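Local coordinates for protein formate-dependent phosphoribosylglycinamide formyltransferase (Mycobacterium tuberculosis H37Rv, PDB 6KHR) that belongs to the ATP-grasp family of enzymes and carries an ATP-grasp domain, at residues V163-G166 against F167-V171. Sequence-based numbering, arbitrary orientation.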
ATOM      1  N   VAL A 163     -37.387 -31.637 -14.233  1.00 66.64           N
ATOM      2  CA  VAL A 163     -38.849 -31.629 -14.272  1.00 60.66           C
ATOM      3  C   VAL A 163     -39.405 -30.662 -13.241  1.00 62.23           C
ATOM      4  O   VAL A 163     -40.366 -29.933 -13.502  1.00 64.19           O
ATOM      5  CB  VAL A 163     -39.405 -33.050 -14.053  1.00 61.94           C
ATOM      6  CG1 VAL A 163     -40.936 -33.013 -13.889  1.00 65.13           C
ATOM      7  CG2 VAL A 163     -38.989 -33.967 -15.192  1.00 55.13           C
ATOM      8  N   HIS A 164     -38.814 -30.662 -12.060  1.00 61.29           N
ATOM      9  CA  HIS A 164     -39.301 -29.781 -10.975  1.00 54.49           C
ATOM     10  C   HIS A 164     -38.915 -28.330 -11.235  1.00 58.08           C
ATOM     11  O   HIS A 164     -39.793 -27.543 -11.414  1.00 58.50           O
ATOM     12  CB  HIS A 164     -38.724 -30.252  -9.658  1.00 44.35           C
ATOM     13  CG  HIS A 164     -39.042 -29.348  -8.529  1.00 55.20           C
ATOM     14  ND1 HIS A 164     -40.310 -29.142  -8.097  1.00 54.61           N
ATOM     15  CD2 HIS A 164     -38.259 -28.609  -7.739  1.00 53.97           C
ATOM     16  CE1 HIS A 164     -40.302 -28.318  -7.093  1.00 52.03           C
ATOM     17  NE2 HIS A 164     -39.067 -27.986  -6.858  1.00 55.98           N
ATOM     18  N   ALA A 165     -37.625 -28.074 -11.363  1.00 53.82           N
ATOM     19  CA  ALA A 165     -37.001 -26.738 -11.480  1.00 63.85           C
ATOM     20  C   ALA A 165     -37.263 -26.035 -12.800  1.00 76.23           C
ATOM     21  O   ALA A 165     -37.471 -24.849 -12.761  1.00 80.08           O
ATOM     22  CB  ALA A 165     -35.532 -26.876 -11.289  1.00 58.05           C
ATOM     23  N   GLY A 166     -37.183 -26.721 -13.924  1.00 71.98           N
ATOM     24  CA  GLY A 166     -37.426 -26.012 -15.187  1.00 71.95           C
ATOM     25  C   GLY A 166     -36.129 -25.573 -15.814  1.00 75.26           C
ATOM     26  O   GLY A 166     -35.117 -26.034 -15.372  1.00 84.20           O
ATOM     27  N   PHE A 167     -36.142 -24.700 -16.802  1.00 73.52           N
ATOM     28  CA  PHE A 167     -34.832 -24.394 -17.413  1.00 74.21           C
ATOM     29  C   PHE A 167     -34.585 -22.893 -17.408  1.00 74.78           C
ATOM     30  O   PHE A 167     -35.548 -22.170 -17.319  1.00 78.03           O
ATOM     31  CB  PHE A 167     -34.802 -25.008 -18.809  1.00 72.81           C
ATOM     32  CG  PHE A 167     -34.653 -26.501 -18.790  1.00 76.71           C
ATOM     33  CD1 PHE A 167     -33.416 -27.079 -18.624  1.00 73.87           C
ATOM     34  CD2 PHE A 167     -35.750 -27.325 -18.929  1.00 80.28           C
ATOM     35  CE1 PHE A 167     -33.282 -28.451 -18.598  1.00 75.63           C
ATOM     36  CE2 PHE A 167     -35.610 -28.694 -18.909  1.00 77.22           C
ATOM     37  CZ  PHE A 167     -34.377 -29.254 -18.745  1.00 77.13           C
ATOM     38  N   PRO A 168     -33.335 -22.407 -17.543  1.00 76.87           N
ATOM     39  CA  PRO A 168     -32.163 -23.261 -17.623  1.00 85.00           C
ATOM     40  C   PRO A 168     -31.653 -23.687 -16.254  1.00 94.13           C
ATOM     41  O   PRO A 168     -32.054 -23.102 -15.302  1.00 92.12           O
ATOM     42  CB  PRO A 168     -31.082 -22.328 -18.143  1.00 75.29           C
ATOM     43  CG  PRO A 168     -31.487 -21.017 -17.582  1.00 73.44           C
ATOM     44  CD  PRO A 168     -32.992 -21.010 -17.701  1.00 73.73           C
ATOM     45  N   LEU A 169     -30.786 -24.698 -16.249  1.00 96.55           N
ATOM     46  CA  LEU A 169     -30.124 -25.232 -15.036  1.00 83.73           C
ATOM     47  C   LEU A 169     -28.621 -25.051 -15.197  1.00 81.56           C
ATOM     48  O   LEU A 169     -28.157 -24.790 -16.292  1.00 84.45           O
ATOM     49  CB  LEU A 169     -30.458 -26.706 -14.882  1.00 78.24           C
ATOM     50  CG  LEU A 169     -31.656 -26.987 -13.998  1.00 84.56           C
ATOM     51  CD1 LEU A 169     -31.863 -28.476 -13.834  1.00 85.30           C
ATOM     52  CD2 LEU A 169     -31.466 -26.341 -12.654  1.00 83.21           C
ATOM     53  N   LEU A 170     -27.893 -25.208 -14.114  1.00 77.14           N
ATOM     54  CA  LEU A 170     -26.447 -24.945 -14.151  1.00 76.99           C
ATOM     55  C   LEU A 170     -25.756 -26.187 -13.636  1.00 76.63           C
ATOM     56  O   LEU A 170     -25.252 -26.149 -12.539  1.00 73.59           O
ATOM     57  CB  LEU A 170     -26.204 -23.790 -13.186  1.00 77.07           C
ATOM     58  CG  LEU A 170     -25.434 -22.618 -13.757  1.00 87.38           C
ATOM     59  CD1 LEU A 170     -24.087 -23.083 -14.279  1.00 88.44           C
ATOM     60  CD2 LEU A 170     -26.247 -21.951 -14.846  1.00 94.47           C
ATOM     61  N   VAL A 171     -25.746 -27.249 -14.420  1.00 75.75           N
ATOM     62  CA  VAL A 171     -25.127 -28.492 -13.903  1.00 69.91           C
ATOM     63  C   VAL A 171     -23.625 -28.287 -13.816  1.00 72.99           C
ATOM     64  O   VAL A 171     -23.019 -27.953 -14.790  1.00 67.10           O
ATOM     65  CB  VAL A 171     -25.493 -29.726 -14.725  1.00 64.69           C
ATOM     66  CG1 VAL A 171     -24.758 -29.720 -16.041  1.00 68.04           C
ATOM     67  CG2 VAL A 171     -25.146 -30.971 -13.942  1.00 68.84           C
TER
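Phe167 directly follows Gly166, the first residue beyond helix 155-165, and its ring lies with one face over the Gly166 carbonyl oxygen. The glycine has a positive phi of 96° with psi near -167°, a conformation that a residue without CB adopts readily, which suits it to the exit from the helix. At Phe167, CG stands beside its own backbone N and anti to its carbonyl carbon (chi1 -74°), which swings the ring back toward the helix; there it also rests on Ala162, with Val185 and Pro188 as further neighbours. Pro168 follows through a cis peptide bond, a geometry proline tolerates better than other residues, and the chain bends at this bond. Past the bend, buried Leu169 points back toward the helix end, where its CD2 methyl lies 4.3 Å from Ala165 CB and its CG 3.8 Å from Gly166 O. The small Ala165 methyl and the branched leucine make a modest apolar contact, which Val161 and Val185 extend. Leu170 and Val171 then carry the chain away toward strand 172-173, touching strand 214-217. The whole is a helix with a glycine exit, then an extended cis-proline segment leading to a strand within the ATP-grasp domain.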